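PDB 4NAS: ribulose-bisphosphate carboxylase from Alicyclobacillus acidocaldarius subsp. acidocaldarius, which belongs to the RuBisCO large-chain family, pairing an N-terminal domain with a TIM-barrel catalytic domain that carries a carboxylated lysine and bound calcium. Local coordinates for residues Ala212-Leu224 against Ala236-Val250. Residues are numbered along the deposited sequence; the frame is centred on the assembly and turned at random.
With FMT (formic acid), chain F.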
loop_
_atom_site.group_PDB
_atom_site.type_symbol
_atom_site.label_atom_id
_atom_site.label_comp_id
_atom_site.label_asym_id
_atom_site.label_seq_id
_atom_site.Cartn_x
_atom_site.Cartn_y
_atom_site.Cartn_z
ATOM N N ALA B 212 -20.651 -12.259 19.064
ATOM C CA ALA B 212 -20.661 -11.803 17.670
ATOM C C ALA B 212 -19.463 -12.311 16.876
ATOM O O ALA B 212 -18.438 -12.661 17.438
ATOM C CB ALA B 212 -20.707 -10.283 17.623
ATOM N N TYR B 213 -19.588 -12.336 15.557
ATOM C CA TYR B 213 -18.528 -12.886 14.721
ATOM C C TYR B 213 -17.985 -11.826 13.751
ATOM O O TYR B 213 -18.741 -11.213 13.022
ATOM C CB TYR B 213 -19.055 -14.133 14.000
ATOM C CG TYR B 213 -18.128 -14.777 12.975
ATOM C CD1 TYR B 213 -16.758 -14.873 13.179
ATOM C CD2 TYR B 213 -18.651 -15.326 11.815
ATOM C CE1 TYR B 213 -15.934 -15.461 12.235
ATOM C CE2 TYR B 213 -17.855 -15.915 10.883
ATOM C CZ TYR B 213 -16.492 -15.984 11.086
ATOM O OH TYR B 213 -15.722 -16.598 10.121
ATOM N N ALA B 214 -16.666 -11.611 13.788
ATOM C CA ALA B 214 -15.953 -10.797 12.818
ATOM C C ALA B 214 -15.296 -11.682 11.750
ATOM O O ALA B 214 -14.323 -12.424 12.008
ATOM C CB ALA B 214 -14.907 -9.947 13.501
ATOM N N VAL B 215 -15.835 -11.586 10.550
ATOM C CA VAL B 215 -15.504 -12.495 9.475
ATOM C C VAL B 215 -14.560 -11.797 8.510
ATOM O O VAL B 215 -14.717 -10.616 8.208
ATOM C CB VAL B 215 -16.800 -12.991 8.768
ATOM C CG1 VAL B 215 -17.638 -11.817 8.245
ATOM C CG2 VAL B 215 -16.485 -14.003 7.695
ATOM N N ASN B 216 -13.536 -12.511 8.078
ATOM C CA ASN B 216 -12.581 -11.954 7.135
ATOM C C ASN B 216 -13.248 -11.577 5.796
ATOM O O ASN B 216 -13.878 -12.421 5.161
ATOM C CB ASN B 216 -11.435 -12.951 6.936
ATOM C CG ASN B 216 -10.121 -12.274 6.528
ATOM O OD1 ASN B 216 -9.996 -11.047 6.566
ATOM N ND2 ASN B 216 -9.138 -13.082 6.138
ATOM N N LEU B 217 -13.112 -10.314 5.375
ATOM C CA LEU B 217 -13.674 -9.846 4.092
ATOM C C LEU B 217 -12.663 -10.064 2.987
ATOM O O LEU B 217 -11.581 -9.496 3.020
ATOM C CB LEU B 217 -14.026 -8.361 4.170
ATOM C CG LEU B 217 -14.679 -7.759 2.921
ATOM C CD1 LEU B 217 -15.943 -8.526 2.476
ATOM C CD2 LEU B 217 -15.007 -6.320 3.220
ATOM N N THR B 218 -12.982 -10.938 2.038
ATOM C CA THR B 218 -11.975 -11.406 1.093
ATOM C C THR B 218 -12.533 -11.591 -0.312
ATOM O O THR B 218 -13.751 -11.593 -0.515
ATOM C CB THR B 218 -11.414 -12.776 1.523
ATOM O OG1 THR B 218 -12.449 -13.760 1.440
ATOM C CG2 THR B 218 -10.897 -12.729 2.931
ATOM N N GLY B 219 -11.625 -11.802 -1.263
ATOM C CA GLY B 219 -11.979 -11.936 -2.662
ATOM C C GLY B 219 -11.584 -10.697 -3.461
ATOM O O GLY B 219 -11.003 -9.759 -2.934
ATOM N N PRO B 220 -11.921 -10.692 -4.751
ATOM C CA PRO B 220 -11.601 -9.643 -5.721
ATOM C C PRO B 220 -12.266 -8.313 -5.379
ATOM O O PRO B 220 -13.404 -8.309 -4.897
ATOM C CB PRO B 220 -12.207 -10.178 -7.025
ATOM C CG PRO B 220 -12.392 -11.637 -6.804
ATOM C CD PRO B 220 -12.683 -11.795 -5.360
ATOM N N VAL B 221 -11.577 -7.207 -5.661
ATOM C CA VAL B 221 -12.095 -5.885 -5.323
ATOM C C VAL B 221 -13.502 -5.626 -5.892
ATOM O O VAL B 221 -14.379 -5.162 -5.166
ATOM C CB VAL B 221 -11.099 -4.759 -5.695
ATOM C CG1 VAL B 221 -11.800 -3.418 -5.798
ATOM C CG2 VAL B 221 -9.955 -4.687 -4.659
ATOM N N HIS B 222 -13.725 -5.983 -7.159
ATOM C CA HIS B 222 -14.987 -5.659 -7.848
ATOM C C HIS B 222 -16.245 -6.293 -7.232
ATOM O O HIS B 222 -17.369 -5.887 -7.528
ATOM C CB HIS B 222 -14.903 -6.015 -9.332
ATOM C CG HIS B 222 -14.822 -7.487 -9.596
ATOM N ND1 HIS B 222 -15.933 -8.307 -9.598
ATOM C CD2 HIS B 222 -13.763 -8.291 -9.855
ATOM C CE1 HIS B 222 -15.561 -9.547 -9.860
ATOM N NE2 HIS B 222 -14.250 -9.565 -10.021
ATOM N N SER B 223 -16.068 -7.292 -6.383
ATOM C CA SER B 223 -17.233 -7.935 -5.784
ATOM C C SER B 223 -17.193 -7.774 -4.263
ATOM O O SER B 223 -18.054 -8.274 -3.548
ATOM C CB SER B 223 -17.314 -9.404 -6.198
ATOM O OG SER B 223 -16.277 -10.165 -5.607
ATOM N N LEU B 224 -16.198 -7.031 -3.790
ATOM C CA LEU B 224 -15.993 -6.816 -2.361
ATOM C C LEU B 224 -17.169 -6.116 -1.666
ATOM O O LEU B 224 -17.589 -6.515 -0.581
ATOM C CB LEU B 224 -14.706 -6.022 -2.134
ATOM C CG LEU B 224 -14.016 -6.233 -0.790
ATOM C CD1 LEU B 224 -13.675 -7.696 -0.596
ATOM C CD2 LEU B 224 -12.755 -5.381 -0.714
ATOM N N ALA B 236 -23.384 -11.065 10.220
ATOM C CA ALA B 236 -22.026 -10.848 10.703
ATOM C C ALA B 236 -22.002 -9.749 11.774
ATOM O O ALA B 236 -22.686 -8.736 11.638
ATOM C CB ALA B 236 -21.103 -10.456 9.519
ATOM N N GLY B 237 -21.216 -9.930 12.830
ATOM C CA GLY B 237 -21.063 -8.878 13.825
ATOM C C GLY B 237 -20.139 -7.751 13.353
ATOM O O GLY B 237 -20.333 -6.585 13.676
ATOM N N ALA B 238 -19.110 -8.114 12.598
ATOM C CA ALA B 238 -18.169 -7.147 12.043
ATOM C C ALA B 238 -17.498 -7.745 10.812
ATOM O O ALA B 238 -17.485 -8.965 10.627
ATOM C CB ALA B 238 -17.118 -6.735 13.084
ATOM N N LEU B 239 -16.964 -6.882 9.965
ATOM C CA LEU B 239 -16.080 -7.293 8.886
ATOM C C LEU B 239 -14.612 -7.062 9.297
ATOM O O LEU B 239 -14.221 -5.946 9.654
ATOM C CB LEU B 239 -16.393 -6.503 7.612
ATOM C CG LEU B 239 -17.852 -6.482 7.130
ATOM C CD1 LEU B 239 -17.979 -5.651 5.852
ATOM C CD2 LEU B 239 -18.397 -7.885 6.894
ATOM N N LEU B 240 -13.820 -8.130 9.240
ATOM C CA LEU B 240 -12.371 -8.071 9.420
ATOM C C LEU B 240 -11.759 -7.654 8.081
ATOM O O LEU B 240 -11.947 -8.326 7.065
ATOM C CB LEU B 240 -11.847 -9.458 9.840
ATOM C CG LEU B 240 -10.330 -9.595 9.998
ATOM C CD1 LEU B 240 -9.824 -8.525 10.966
ATOM C CD2 LEU B 240 -9.898 -11.011 10.456
ATOM N N VAL B 241 -11.074 -6.517 8.054
ATOM C CA VAL B 241 -10.519 -6.052 6.799
ATOM C C VAL B 241 -9.030 -5.804 6.952
ATOM O O VAL B 241 -8.598 -5.064 7.853
ATOM C CB VAL B 241 -11.222 -4.757 6.297
ATOM C CG1 VAL B 241 -10.677 -4.341 4.935
ATOM C CG2 VAL B 241 -12.717 -4.967 6.182
ATOM N N ASN B 242 -8.256 -6.452 6.087
ATOM C CA ASN B 242 -6.846 -6.132 5.900
ATOM C C ASN B 242 -6.683 -4.836 5.097
ATOM O O ASN B 242 -6.415 -4.840 3.890
ATOM C CB ASN B 242 -6.147 -7.277 5.204
ATOM C CG ASN B 242 -6.098 -8.524 6.081
ATOM O OD1 ASN B 242 -5.564 -8.491 7.200
ATOM N ND2 ASN B 242 -6.682 -9.612 5.593
ATOM N N VAL B 243 -6.841 -3.736 5.796
ATOM C CA VAL B 243 -6.978 -2.436 5.123
ATOM C C VAL B 243 -5.815 -2.076 4.211
ATOM O O VAL B 243 -5.994 -1.645 3.044
ATOM C CB VAL B 243 -7.186 -1.339 6.159
ATOM C CG1 VAL B 243 -7.412 -0.002 5.457
ATOM C CG2 VAL B 243 -8.388 -1.705 7.028
ATOM N N VAL B 244 -4.604 -2.208 4.739
ATOM C CA VAL B 244 -3.420 -1.823 3.971
ATOM C C VAL B 244 -3.214 -2.731 2.747
ATOM O O VAL B 244 -2.751 -2.274 1.695
ATOM C CB VAL B 244 -2.133 -1.766 4.868
ATOM C CG1 VAL B 244 -0.860 -1.412 4.038
ATOM C CG2 VAL B 244 -2.322 -0.758 6.005
ATOM N N ALA B 245 -3.558 -4.011 2.864
ATOM C CA ALA B 245 -3.415 -4.908 1.718
ATOM C C ALA B 245 -4.364 -4.481 0.592
ATOM O O ALA B 245 -4.020 -4.525 -0.609
ATOM C CB ALA B 245 -3.677 -6.345 2.127
ATOM N N TYR B 246 -5.559 -4.052 0.975
ATOM C CA TYR B 246 -6.567 -3.751 -0.038
ATOM C C TYR B 246 -6.453 -2.315 -0.539
ATOM O O TYR B 246 -6.746 -2.035 -1.701
ATOM C CB TYR B 246 -7.961 -3.989 0.511
ATOM C CG TYR B 246 -8.476 -5.378 0.251
ATOM C CD1 TYR B 246 -8.732 -5.807 -1.047
ATOM C CD2 TYR B 246 -8.738 -6.253 1.299
ATOM C CE1 TYR B 246 -9.215 -7.073 -1.296
ATOM C CE2 TYR B 246 -9.229 -7.544 1.054
ATOM C CZ TYR B 246 -9.463 -7.938 -0.245
ATOM O OH TYR B 246 -9.974 -9.189 -0.510
ATOM N N GLY B 247 -6.015 -1.415 0.340
ATOM C CA GLY B 247 -5.949 -0.001 0.015
ATOM C C GLY B 247 -7.007 0.813 0.725
ATOM O O GLY B 247 -8.141 0.358 0.867
ATOM N N TYR B 248 -6.686 2.048 1.116
ATOM C CA TYR B 248 -7.615 2.806 1.955
ATOM C C TYR B 248 -8.890 3.229 1.229
ATOM O O TYR B 248 -9.970 3.308 1.841
ATOM C CB TYR B 248 -6.944 4.029 2.611
ATOM C CG TYR B 248 -5.846 3.723 3.606
ATOM C CD1 TYR B 248 -6.134 3.537 4.963
ATOM C CD2 TYR B 248 -4.523 3.660 3.206
ATOM C CE1 TYR B 248 -5.140 3.262 5.878
ATOM C CE2 TYR B 248 -3.512 3.378 4.121
ATOM C CZ TYR B 248 -3.825 3.198 5.455
ATOM O OH TYR B 248 -2.823 2.927 6.362
ATOM N N ASP B 249 -8.762 3.535 -0.058
ATOM C CA ASP B 249 -9.924 3.945 -0.845
ATOM C C ASP B 249 -10.914 2.816 -1.006
ATOM O O ASP B 249 -12.114 3.075 -1.071
ATOM C CB ASP B 249 -9.524 4.472 -2.217
ATOM C CG ASP B 249 -8.956 5.870 -2.152
ATOM O OD1 ASP B 249 -9.564 6.727 -1.471
ATOM O OD2 ASP B 249 -7.884 6.096 -2.749
ATOM N N VAL B 250 -10.401 1.585 -1.115
ATOM C CA VAL B 250 -11.241 0.403 -1.184
ATOM C C VAL B 250 -12.096 0.320 0.066
ATOM O O VAL B 250 -13.325 0.190 -0.023
ATOM C CB VAL B 250 -10.419 -0.911 -1.285
ATOM C CG1 VAL B 250 -11.276 -2.091 -0.873
ATOM C CG2 VAL B 250 -9.920 -1.138 -2.687
HETATM C C FMT F . -8.686 -8.945 -7.508
HETATM O O1 FMT F . -7.531 -9.206 -7.896
HETATM O O2 FMT F . -9.297 -7.857 -7.600
HETATM O O HOH W 1 -9.471 -8.983 4.969
HETATM O O HOH W 2 -8.633 -11.392 -0.384
#
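Tyr-246 lays its hydroxyl in the plane of the Gly-219 carbonyl and donates to a lone pair there, OH to O 2.7 Å. Water 2 gives a proton to the same hydroxyl and accepts from the Gly-219 N-H, so both backbone polar atoms of Gly-219 are satisfied; the residue's positive phi of 107° suits glycine. Leu-224 CD2 lies over one face of the phenol ring, 4.1 Å from its centroid, while Val-221 CG2 comes to the edge and also meets Val-250 CG2 tip to tip.

Upstream the strands pair in parallel. Tyr-213 O takes two N-H groups from one face of its plane, Gly-237 N at 2.8 Å and Ala-238 N at 3.1 Å. Val-215 bonds through N to Ala-238 O and through O to Leu-240 N, and the straightest of the backbone bonds runs from Leu-217 N to Leu-240 O (2.9 Å, 171°). Leu-217, its CG anti to the backbone N (chi1 -177°), sets CD2 against Leu-239 CD1 and Val-241 CG2, both at 4.0 Å. Where the strands part, water 1 accepts from Asn-242 N and sits within hydrogen-bonding distance of Asn-216 OD1 (2.7 Å) and Leu-217 O; the amide's other end, ND2, donates to Phe-181 O.

Ala-214's small CB lies beside Ala-238 CB, leaving room for Leu-265 of strand 264-267, which Leu-240 also touches. Val-215, Leu-217 and Leu-239 instead face Leu-231 of helix 221-233, completing a beta-alpha-beta unit of the TIM barrel, and Val-250 meets Val-250 of the second subunit.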